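Local structure of 3,4-dihydroxy-2-butanone 4-phosphate synthase (Acinetobacter baumannii, 6MNZ) at residues Thr50-Leu55 with Val161-Ile166; Glu28-Leu33 with Gly170-Arg175; Gly246-Arg251 with Leu337-Met342; Phe221-Tyr226 with Leu236-Gly241. The protein probably converts D-ribulose 5-phosphate to formate and 3,4-dihydroxy-2-butanone 4-phosphate, a step in riboflavin biosynthesis, with magnesium or manganese as cofactor. All blocks are in the same frame, centred on the assembly; numbering follows the deposited sequence.

Contact 1: Thr50-Leu55 with Val161-Ile166. With SO4 (sulfate ion), chain F.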
# COMPACT_ATOMS: atom_id res chain seq x y z
N THR A 50 -13.59 0.09 -36.12
CA THR A 50 -14.33 0.94 -37.05
C THR A 50 -15.35 1.82 -36.35
O THR A 50 -15.42 3.02 -36.62
CB THR A 50 -15.03 0.07 -38.10
OG1 THR A 50 -14.09 -0.84 -38.69
CG2 THR A 50 -15.64 0.94 -39.19
N HIS A 51 -16.22 1.23 -35.54
CA HIS A 51 -17.35 1.93 -34.96
C HIS A 51 -17.20 2.19 -33.47
O HIS A 51 -18.01 2.93 -32.90
CB HIS A 51 -18.65 1.15 -35.22
CG HIS A 51 -18.85 0.78 -36.66
ND1 HIS A 51 -19.16 1.71 -37.62
CD2 HIS A 51 -18.60 -0.38 -37.32
CE1 HIS A 51 -19.19 1.12 -38.80
NE2 HIS A 51 -18.84 -0.14 -38.65
N ALA A 52 -16.11 1.72 -32.85
CA ALA A 52 -15.73 2.12 -31.51
C ALA A 52 -14.41 2.88 -31.48
O ALA A 52 -14.30 3.89 -30.78
CB ALA A 52 -15.65 0.88 -30.60
N ARG A 53 -13.39 2.37 -32.15
CA ARG A 53 -12.17 3.12 -32.44
C ARG A 53 -11.39 3.48 -31.18
O ARG A 53 -10.53 4.36 -31.21
CB ARG A 53 -12.49 4.39 -33.24
CG ARG A 53 -12.99 4.10 -34.65
CD ARG A 53 -13.52 5.35 -35.34
NE ARG A 53 -14.89 5.66 -34.95
CZ ARG A 53 -15.24 6.69 -34.18
NH1 ARG A 53 -14.33 7.55 -33.73
NH2 ARG A 53 -16.52 6.87 -33.86
N GLY A 54 -11.59 2.73 -30.10
CA GLY A 54 -10.65 2.69 -29.00
C GLY A 54 -9.57 1.64 -29.18
O GLY A 54 -9.38 1.06 -30.26
N LEU A 55 -8.85 1.39 -28.09
CA LEU A 55 -7.86 0.32 -28.05
C LEU A 55 -8.57 -1.02 -27.91
O LEU A 55 -9.25 -1.27 -26.91
CB LEU A 55 -6.89 0.54 -26.90
CG LEU A 55 -5.58 1.25 -27.21
CD1 LEU A 55 -4.83 1.55 -25.91
CD2 LEU A 55 -4.73 0.43 -28.15
N VAL A 161 -12.67 -9.59 -25.24
CA VAL A 161 -12.03 -8.54 -26.01
C VAL A 161 -12.87 -7.28 -25.87
O VAL A 161 -14.10 -7.32 -26.03
CB VAL A 161 -11.89 -8.94 -27.49
CG1 VAL A 161 -11.18 -7.84 -28.27
CG2 VAL A 161 -11.14 -10.26 -27.62
N ILE A 162 -12.23 -6.17 -25.49
CA ILE A 162 -12.94 -4.95 -25.16
C ILE A 162 -12.29 -3.77 -25.86
O ILE A 162 -11.08 -3.76 -26.11
CB ILE A 162 -12.99 -4.71 -23.63
CG1 ILE A 162 -11.60 -4.38 -23.08
CG2 ILE A 162 -13.56 -5.94 -22.93
CD1 ILE A 162 -11.59 -4.12 -21.59
N CYS A 163 -13.10 -2.77 -26.19
CA CYS A 163 -12.66 -1.62 -26.97
C CYS A 163 -13.51 -0.42 -26.57
O CYS A 163 -14.74 -0.49 -26.62
CB CYS A 163 -12.79 -1.89 -28.47
SG CYS A 163 -11.99 -0.68 -29.56
N GLU A 164 -12.85 0.70 -26.29
CA GLU A 164 -13.56 1.91 -25.90
C GLU A 164 -14.39 2.45 -27.07
O GLU A 164 -13.94 2.45 -28.22
CB GLU A 164 -12.58 2.98 -25.43
CG GLU A 164 -11.79 2.61 -24.19
CD GLU A 164 -10.47 1.94 -24.53
OE1 GLU A 164 -10.42 1.22 -25.55
OE2 GLU A 164 -9.45 2.31 -23.91
N ILE A 165 -15.56 2.98 -26.75
CA ILE A 165 -16.48 3.53 -27.75
C ILE A 165 -16.30 5.05 -27.76
O ILE A 165 -16.68 5.74 -26.80
CB ILE A 165 -17.93 3.14 -27.46
CG1 ILE A 165 -18.10 1.62 -27.63
CG2 ILE A 165 -18.89 3.88 -28.39
CD1 ILE A 165 -19.42 1.08 -27.12
N ILE A 166 -15.69 5.56 -28.82
CA ILE A 166 -15.38 6.98 -28.95
C ILE A 166 -16.33 7.58 -29.98
O ILE A 166 -16.48 7.05 -31.08
CB ILE A 166 -13.91 7.21 -29.37
CG1 ILE A 166 -12.97 6.39 -28.48
CG2 ILE A 166 -13.56 8.68 -29.30
CD1 ILE A 166 -11.51 6.47 -28.90
S SO4 F . -20.86 5.18 -36.15
O1 SO4 F . -19.95 4.37 -36.96
O2 SO4 F . -21.65 4.30 -35.28
O3 SO4 F . -20.08 6.11 -35.34
O4 SO4 F . -21.75 5.93 -37.03
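Ile166 N gives a hydrogen bond to Ala52 O at 2.9 Å, nearly straight (160°) and lying in the carbonyl plane on a lone pair. It belongs to the single bridge between the segments, Arg53 with Ile165. A second, weak bond runs from Leu55 N to OE1 of Glu164 at 3.0 Å. The Glu164 chain turns at chi2 (91°), and this bend brings the carboxylate round to the Leu55 backbone. Leu55 O accepts a CA-H...O contact from Cys163 CA at 3.4 Å.

Here the C-terminal end of helix 42-52 passes strand 160-164, an interior strand of the synthase domain's six-stranded mixed sheet. Arg53, the first residue past the helix, takes a positive phi and turns the chain across the end of the strand. Glu164 is predicted to be essential for catalysis, so this turn borders the probable active site.

Among the apolar contacts, the Ala52 methyl meets CG1 of Ile165 at 3.9 Å and SG of Cys163 at 4.1 Å, while CD1 of Ile166 comes to 3.9 Å from CA of Gly54.

Arg53 and His51 also bond outside the pairing. Within its own segment, NE of Arg53 makes a weak bond to Thr50 O, and ND1 of His51 donates in the ring plane to O1 of a sulfate at 2.9 Å, an anion also bound by Lys184 and His185.

Contact 2: Glu28-Leu33 with Gly170-Arg175. With SO4 (sulfate ion), chain E.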
# COMPACT_ATOMS: atom_id res chain seq x y z
N GLU A 28 -14.37 5.94 -14.86
CA GLU A 28 -13.93 6.27 -16.21
C GLU A 28 -15.05 6.85 -17.04
O GLU A 28 -14.81 7.75 -17.85
CB GLU A 28 -13.39 5.02 -16.93
CG GLU A 28 -12.08 4.46 -16.40
CD GLU A 28 -11.60 3.27 -17.21
OE1 GLU A 28 -10.47 2.78 -16.96
OE2 GLU A 28 -12.36 2.80 -18.08
N ASN A 29 -16.27 6.36 -16.85
CA ASN A 29 -17.45 6.90 -17.53
C ASN A 29 -17.35 6.65 -19.03
O ASN A 29 -17.56 7.55 -19.85
CB ASN A 29 -17.61 8.38 -17.22
CG ASN A 29 -18.98 8.91 -17.58
OD1 ASN A 29 -19.95 8.15 -17.64
ND2 ASN A 29 -19.04 10.18 -17.94
N GLU A 30 -17.07 5.40 -19.40
CA GLU A 30 -16.90 5.01 -20.78
C GLU A 30 -17.70 3.75 -21.06
O GLU A 30 -17.89 2.91 -20.17
CB GLU A 30 -15.41 4.77 -21.11
CG GLU A 30 -14.57 6.04 -21.06
CD GLU A 30 -13.10 5.78 -21.37
OE1 GLU A 30 -12.68 4.61 -21.36
OE2 GLU A 30 -12.35 6.77 -21.54
N GLY A 31 -18.00 3.53 -22.34
CA GLY A 31 -18.61 2.30 -22.81
C GLY A 31 -17.62 1.51 -23.65
O GLY A 31 -16.88 2.08 -24.45
N ASP A 32 -17.54 0.22 -23.35
CA ASP A 32 -16.72 -0.72 -24.11
C ASP A 32 -17.62 -1.76 -24.76
O ASP A 32 -18.37 -2.45 -24.06
CB ASP A 32 -15.69 -1.40 -23.21
CG ASP A 32 -14.62 -0.45 -22.71
OD1 ASP A 32 -14.93 0.74 -22.52
OD2 ASP A 32 -13.54 -0.94 -22.33
N LEU A 33 -17.44 -1.97 -26.06
CA LEU A 33 -17.78 -3.26 -26.64
C LEU A 33 -17.02 -4.37 -25.93
O LEU A 33 -15.90 -4.16 -25.45
CB LEU A 33 -17.45 -3.27 -28.14
CG LEU A 33 -18.16 -2.26 -29.03
CD1 LEU A 33 -17.53 -2.26 -30.42
CD2 LEU A 33 -19.65 -2.56 -29.12
N GLY A 170 -15.08 12.53 -31.68
CA GLY A 170 -13.73 12.36 -31.21
C GLY A 170 -13.58 12.34 -29.71
O GLY A 170 -12.49 12.00 -29.21
N THR A 171 -14.63 12.66 -28.97
CA THR A 171 -14.65 12.54 -27.52
C THR A 171 -15.33 11.23 -27.11
O THR A 171 -15.76 10.44 -27.96
CB THR A 171 -15.38 13.73 -26.89
OG1 THR A 171 -16.74 13.76 -27.33
CG2 THR A 171 -14.70 15.04 -27.27
N MET A 172 -15.27 10.95 -25.82
CA MET A 172 -15.70 9.65 -25.30
C MET A 172 -17.22 9.59 -25.21
O MET A 172 -17.86 10.52 -24.70
CB MET A 172 -15.08 9.39 -23.93
CG MET A 172 -13.56 9.35 -23.93
SD MET A 172 -12.86 8.26 -25.18
CE MET A 172 -13.76 6.75 -24.88
N ALA A 173 -17.80 8.56 -25.82
CA ALA A 173 -19.23 8.33 -25.72
C ALA A 173 -19.63 8.12 -24.26
O ALA A 173 -19.10 7.24 -23.58
CB ALA A 173 -19.62 7.11 -26.56
N ARG A 174 -20.57 8.93 -23.79
CA ARG A 174 -21.17 8.77 -22.47
C ARG A 174 -22.49 8.02 -22.58
O ARG A 174 -22.93 7.63 -23.67
CB ARG A 174 -21.36 10.13 -21.80
CG ARG A 174 -20.16 11.05 -21.93
CD ARG A 174 -18.88 10.36 -21.50
NE ARG A 174 -17.76 11.30 -21.41
CZ ARG A 174 -16.55 10.98 -20.97
NH1 ARG A 174 -16.28 9.74 -20.59
NH2 ARG A 174 -15.62 11.92 -20.84
N ARG A 175 -23.13 7.80 -21.43
CA ARG A 175 -24.33 6.97 -21.37
C ARG A 175 -25.32 7.34 -22.47
O ARG A 175 -25.76 6.48 -23.24
CB ARG A 175 -24.98 7.11 -19.99
CG ARG A 175 -26.24 6.26 -19.79
CD ARG A 175 -27.11 6.80 -18.66
NE ARG A 175 -27.67 8.11 -18.96
CZ ARG A 175 -28.43 8.81 -18.13
NH1 ARG A 175 -28.77 8.31 -16.95
NH2 ARG A 175 -28.85 10.02 -18.47
S SO4 E . -15.87 14.98 -22.77
O1 SO4 E . -15.39 13.74 -23.39
O2 SO4 E . -17.20 14.76 -22.22
O3 SO4 E . -14.96 15.36 -21.69
O4 SO4 E . -15.92 16.04 -23.77
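Met172 meets Glu30 with its end, CE lying 3.6 Å from Glu30 OE2. Its chain folds at chi2 and chi3, which curls the thioether back so that CG and CE both border the same carboxylate oxygen. This is a contact of methyl and methylene with a carboxylate and involves no hydrogen bond.

Ala173 contributes mainly backbone: its carbonyl O looks across at CA of Glu30, 4.2 Å away, and at Gly31 N.

Arg174 does most of the work. Its NH1 donates to Asn29 O at 2.6 Å; the oxygen lies close to the guanidinium plane, but the donor stands 42° above the plane of the carbonyl. The Asn29 side chain crosses the arginine at about a right angle, yet ND2 of its amide lies over one guanidinium face, the two planes only 7° apart, and comes 3.6 Å from CD of Arg174. Met172 CB sits against the opposite face, so the guanidinium is sandwiched. From its other end, NH2 makes a weak bond to O1 of a sulfate at 3.1 Å; the same oxygen lies beside CB of Thr171. The charge of Glu30 stays apart, OE2 being 5.0 Å from Arg174 NH1, close enough perhaps for some electrostatic attraction.

Arg174 is the N-cap residue of helix 175-184, while Glu28 and Asp32 are predicted to bind substrate, Glu28 also metal. The loop 170-174 runs past the start of strand 31-36, whose neighbour in the sheet is strand 160-164, with His143 of helix 143-153 against Glu28 and Asp32.

Contact 3: Gly246-Arg251 with Leu337-Met342. With SO4 (sulfate ion), chain D.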
# COMPACT_ATOMS: atom_id res chain seq x y z
N GLY A 246 -35.16 -12.97 15.98
CA GLY A 246 -36.02 -11.85 15.63
C GLY A 246 -35.27 -10.70 15.01
O GLY A 246 -34.37 -10.91 14.19
N VAL A 247 -35.67 -9.46 15.31
CA VAL A 247 -35.12 -8.30 14.62
C VAL A 247 -33.71 -8.04 15.13
O VAL A 247 -33.43 -8.18 16.33
CB VAL A 247 -36.01 -7.06 14.79
CG1 VAL A 247 -37.40 -7.32 14.22
CG2 VAL A 247 -36.09 -6.64 16.26
N THR A 248 -32.82 -7.63 14.23
CA THR A 248 -31.44 -7.33 14.57
C THR A 248 -31.15 -5.87 14.23
O THR A 248 -31.54 -5.39 13.16
CB THR A 248 -30.48 -8.25 13.83
OG1 THR A 248 -30.85 -9.62 14.06
CG2 THR A 248 -29.05 -8.04 14.30
N THR A 249 -30.58 -5.15 15.19
CA THR A 249 -30.11 -3.79 14.96
C THR A 249 -28.74 -3.83 14.30
O THR A 249 -27.81 -4.47 14.81
CB THR A 249 -30.05 -3.02 16.28
OG1 THR A 249 -31.30 -3.12 16.96
CG2 THR A 249 -29.72 -1.55 16.03
N VAL A 250 -28.63 -3.21 13.12
CA VAL A 250 -27.56 -3.51 12.18
C VAL A 250 -26.87 -2.21 11.79
O VAL A 250 -27.52 -1.18 11.60
CB VAL A 250 -28.09 -4.24 10.93
CG1 VAL A 250 -26.98 -4.42 9.91
CG2 VAL A 250 -28.69 -5.57 11.32
N ARG A 251 -25.55 -2.27 11.63
CA ARG A 251 -24.80 -1.26 10.89
C ARG A 251 -23.73 -1.94 10.06
O ARG A 251 -22.84 -2.60 10.61
CB ARG A 251 -24.16 -0.24 11.84
CG ARG A 251 -23.29 0.78 11.13
CD ARG A 251 -23.60 2.20 11.59
NE ARG A 251 -22.78 3.19 10.90
CZ ARG A 251 -23.18 3.89 9.84
NH1 ARG A 251 -24.43 3.81 9.40
NH2 ARG A 251 -22.34 4.75 9.27
N LEU A 337 -25.34 -14.89 9.33
CA LEU A 337 -25.68 -14.79 10.74
C LEU A 337 -27.14 -15.07 11.02
O LEU A 337 -27.51 -15.21 12.20
CB LEU A 337 -25.32 -13.39 11.26
CG LEU A 337 -23.83 -13.04 11.21
CD1 LEU A 337 -23.61 -11.55 11.41
CD2 LEU A 337 -23.06 -13.84 12.25
N GLY A 338 -27.97 -15.24 9.99
CA GLY A 338 -29.37 -15.54 10.19
C GLY A 338 -30.25 -14.33 10.39
O GLY A 338 -31.29 -14.43 11.05
N VAL A 339 -29.86 -13.18 9.85
CA VAL A 339 -30.66 -11.97 9.94
C VAL A 339 -31.75 -12.01 8.88
O VAL A 339 -31.51 -12.42 7.73
CB VAL A 339 -29.77 -10.72 9.79
CG1 VAL A 339 -30.60 -9.46 9.90
CG2 VAL A 339 -28.67 -10.74 10.84
N GLU A 340 -32.97 -11.64 9.27
CA GLU A 340 -34.11 -11.63 8.37
C GLU A 340 -34.92 -10.34 8.42
O GLU A 340 -35.60 -10.03 7.43
CB GLU A 340 -35.05 -12.81 8.69
CG GLU A 340 -36.06 -13.12 7.59
CD GLU A 340 -37.03 -14.23 7.97
OE1 GLU A 340 -38.12 -14.29 7.38
OE2 GLU A 340 -36.70 -15.02 8.88
N LYS A 341 -34.86 -9.58 9.50
CA LYS A 341 -35.56 -8.31 9.61
C LYS A 341 -34.72 -7.36 10.44
O LYS A 341 -34.29 -7.73 11.54
CB LYS A 341 -36.95 -8.49 10.24
CG LYS A 341 -37.95 -9.25 9.38
CD LYS A 341 -39.28 -9.41 10.10
CE LYS A 341 -40.20 -10.37 9.36
NZ LYS A 341 -41.47 -10.61 10.10
N MET A 342 -34.47 -6.16 9.93
CA MET A 342 -33.38 -5.33 10.40
C MET A 342 -33.92 -4.01 10.93
O MET A 342 -34.86 -3.43 10.37
CB MET A 342 -32.36 -5.03 9.29
CG MET A 342 -31.33 -6.12 9.07
SD MET A 342 -30.01 -5.61 7.95
CE MET A 342 -30.89 -5.45 6.39
S SO4 D . -24.48 7.04 7.63
O1 SO4 D . -24.07 5.83 6.92
O2 SO4 D . -25.58 6.72 8.54
O3 SO4 D . -23.35 7.57 8.39
O4 SO4 D . -24.93 8.04 6.67
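Lys341 O takes two donors from 246-251. Thr248 N bonds to it at 3.1 Å, with an N-H...O angle of 160° and the donor in the carbonyl plane, and CA of Val247 adds a CA-H...O contact at 3.2 Å. One residue on, the exchange is reversed: Thr248 O receives CA-H from Met342 at 3.3 Å. Thr248 and Met342 form a parallel bridge, their side chains on the same face of the sheet.

On that face Val250 meets Met342. CG2 of the valine lies 3.5 Å from CG of Met342 and 3.6 Å from its SD, the two side chains running at a slant to each other. With CG of Met342 beside the backbone N (chi1 -83°) and chi2 extended, SD is set against both methyls of Val250. Nearby, CG2 of Val339 comes to 4.0 Å from OG1 of Thr248, the two crossing at about a right angle, and Leu334 of helix 320-336 packs on Val250, Val339 and Met342.

That helix ends in a Schellman motif at Gly338 and delivers the chain to strand 342-344, parallel to strand 248-253 in the mixed sheet of the GTP cyclohydrolase II-like domain. Farther along, NH1 and NH2 of Arg251 both bond to O1 of a sulfate, with weak bonds to O2 and O3; Ser347 holds the same anion. Between the two segments the polar grip is wholly main-chain, and the side chains contribute mainly apolar contact, so strand register and hydrophobic fit carry the join.

Contact 4: Phe221-Tyr226 with Leu236-Gly241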
# COMPACT_ATOMS: atom_id res chain seq x y z
N PHE A 221 -18.80 -9.39 22.88
CA PHE A 221 -19.25 -9.63 21.52
C PHE A 221 -18.76 -11.00 21.06
O PHE A 221 -17.73 -11.50 21.52
CB PHE A 221 -18.76 -8.54 20.56
CG PHE A 221 -19.52 -7.26 20.67
CD1 PHE A 221 -18.99 -6.17 21.34
CD2 PHE A 221 -20.76 -7.12 20.06
CE1 PHE A 221 -19.64 -4.95 21.35
CE2 PHE A 221 -21.44 -5.92 20.10
CZ PHE A 221 -20.87 -4.83 20.73
N GLU A 222 -19.44 -11.54 20.05
CA GLU A 222 -18.93 -12.66 19.27
C GLU A 222 -18.30 -12.15 17.99
O GLU A 222 -18.92 -11.37 17.25
CB GLU A 222 -20.05 -13.65 18.95
CG GLU A 222 -20.79 -14.16 20.17
CD GLU A 222 -19.92 -15.02 21.07
OE1 GLU A 222 -18.85 -15.47 20.61
OE2 GLU A 222 -20.34 -15.30 22.21
N LEU A 223 -17.05 -12.56 17.73
CA LEU A 223 -16.30 -12.13 16.56
C LEU A 223 -16.45 -13.18 15.47
O LEU A 223 -15.79 -14.22 15.52
CB LEU A 223 -14.83 -11.91 16.91
CG LEU A 223 -14.13 -10.73 16.25
CD1 LEU A 223 -14.57 -9.43 16.89
CD2 LEU A 223 -12.62 -10.90 16.34
N TYR A 224 -17.13 -12.81 14.39
CA TYR A 224 -17.16 -13.61 13.16
C TYR A 224 -16.20 -12.99 12.15
O TYR A 224 -16.35 -11.82 11.78
CB TYR A 224 -18.58 -13.68 12.61
CG TYR A 224 -19.58 -14.31 13.56
CD1 TYR A 224 -20.26 -15.47 13.21
CD2 TYR A 224 -19.98 -13.65 14.72
CE1 TYR A 224 -21.26 -15.98 14.02
CE2 TYR A 224 -20.88 -14.22 15.59
CZ TYR A 224 -21.53 -15.39 15.23
OH TYR A 224 -22.49 -15.92 16.06
N ARG A 225 -15.14 -13.73 11.82
CA ARG A 225 -14.21 -13.34 10.76
C ARG A 225 -14.64 -13.96 9.44
O ARG A 225 -14.73 -15.18 9.32
CB ARG A 225 -12.79 -13.77 11.12
CG ARG A 225 -12.11 -12.87 12.15
CD ARG A 225 -10.90 -13.53 12.78
NE ARG A 225 -9.65 -13.07 12.20
CZ ARG A 225 -8.90 -13.76 11.35
NH1 ARG A 225 -9.23 -15.00 10.99
NH2 ARG A 225 -7.76 -13.24 10.90
N TYR A 226 -14.80 -13.12 8.42
CA TYR A 226 -15.20 -13.55 7.09
C TYR A 226 -14.11 -13.22 6.07
O TYR A 226 -13.32 -12.29 6.26
CB TYR A 226 -16.51 -12.89 6.67
CG TYR A 226 -17.70 -13.35 7.47
CD1 TYR A 226 -18.04 -12.74 8.67
CD2 TYR A 226 -18.49 -14.41 7.03
CE1 TYR A 226 -19.20 -13.08 9.33
CE2 TYR A 226 -19.66 -14.73 7.67
CZ TYR A 226 -19.96 -14.14 8.88
OH TYR A 226 -21.02 -14.60 9.63
N LEU A 236 -15.29 -8.57 9.35
CA LEU A 236 -15.71 -8.92 10.70
C LEU A 236 -17.20 -8.67 10.87
O LEU A 236 -17.81 -7.87 10.15
CB LEU A 236 -14.93 -8.11 11.74
CG LEU A 236 -13.42 -8.31 11.73
CD1 LEU A 236 -12.75 -7.28 12.63
CD2 LEU A 236 -13.06 -9.71 12.16
N ALA A 237 -17.77 -9.32 11.89
CA ALA A 237 -19.14 -9.05 12.31
C ALA A 237 -19.22 -9.20 13.82
O ALA A 237 -18.90 -10.27 14.35
CB ALA A 237 -20.12 -10.00 11.61
N LEU A 238 -19.42 -8.08 14.51
CA LEU A 238 -19.65 -8.07 15.95
C LEU A 238 -21.13 -8.28 16.23
O LEU A 238 -21.97 -7.49 15.78
CB LEU A 238 -19.16 -6.76 16.56
CG LEU A 238 -17.65 -6.64 16.77
CD1 LEU A 238 -16.94 -6.49 15.43
CD2 LEU A 238 -17.33 -5.47 17.68
N VAL A 239 -21.45 -9.37 16.92
CA VAL A 239 -22.83 -9.76 17.20
C VAL A 239 -23.06 -9.71 18.70
O VAL A 239 -22.18 -10.07 19.49
CB VAL A 239 -23.15 -11.17 16.65
CG1 VAL A 239 -24.60 -11.53 16.92
CG2 VAL A 239 -22.85 -11.23 15.16
N LYS A 240 -24.23 -9.19 19.09
CA LYS A 240 -24.73 -9.32 20.46
C LYS A 240 -26.13 -9.90 20.40
O LYS A 240 -27.04 -9.29 19.84
CB LYS A 240 -24.74 -7.96 21.17
CG LYS A 240 -25.33 -7.98 22.58
CD LYS A 240 -24.44 -8.75 23.56
CE LYS A 240 -25.24 -9.28 24.74
NZ LYS A 240 -24.51 -9.13 26.03
N GLY A 241 -26.32 -11.02 21.10
CA GLY A 241 -27.57 -11.74 21.05
C GLY A 241 -27.54 -12.89 20.06
O GLY A 241 -26.49 -13.41 19.69
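Tyr224, Ala237 and Val239 form a close-packed face. With CG of Tyr224 beside the backbone N (chi1 -60°), the ring turns to Val239 and sets CE2 against its CG2 at 3.6 Å, and CB of Tyr224 stands 4.1 Å from the methyl of Ala237. That methyl also meets the edge of the Tyr226 ring at CE1, 3.9 Å away. Leu337 and Ile333 close over this face, and the Tyr226 hydroxyl reaches Asp336.

The segments are strands of a beta hairpin, running antiparallel at 160° in the mixed sheet of the GTP cyclohydrolase II-like domain. Four backbone bonds make its ladder, two between Glu222 and Val239 and two between Tyr224 and Ala237; the shortest is Ala237 N to Tyr224 O at 2.9 Å. Leu223 with Leu238 and Arg225 with Leu236 are the non-hydrogen-bonded pairs.

The face with those leucines is packed as well: Leu223 and Leu238 point the same way, CD1 to CD1 at 4.0 Å, and Leu236 CD2 lies along the Arg225 chain, whose far end forms a salt bridge with Asp210. Leu236 and Leu238 go on to meet Leu301 and Leu261 of the second subunit. Phe221 is buried here too. Leu238 CD2 sits over its ring, 4.2 Å from the centroid and 17° off the normal, a CH-pi contact, and Val239 O lies at the ring edge, near its plane.

The solvent side begins at Lys240, which is exposed: it gives the Phe221 ring CB alone, 4.0 Å from CE2, and leads its amine away, while the Glu222 carboxylate turns aside to Thr213.

How the contacts relate
From the N terminus, residues 28-33 open contact 2 and residues 50-55 open contact 1. Contact 1 closes first, when 161-166 returns, and contact 2 only at 170-175, so contact 1 is nested within it. They touch where Ile165 N meets Gly31 O, strands 31-36 and 160-164 being sheet neighbours of the synthase domain. Contact 4 follows in series, closing the short hairpin of 221-226 and 236-241. Contact 3 then closes a much longer loop, from 246-251 to 337-342, in the same sheet as contact 4; the two touch through Leu337. The centres of contacts 1 and 3 lie about 46 Å apart, on opposite sides of the chain's centre.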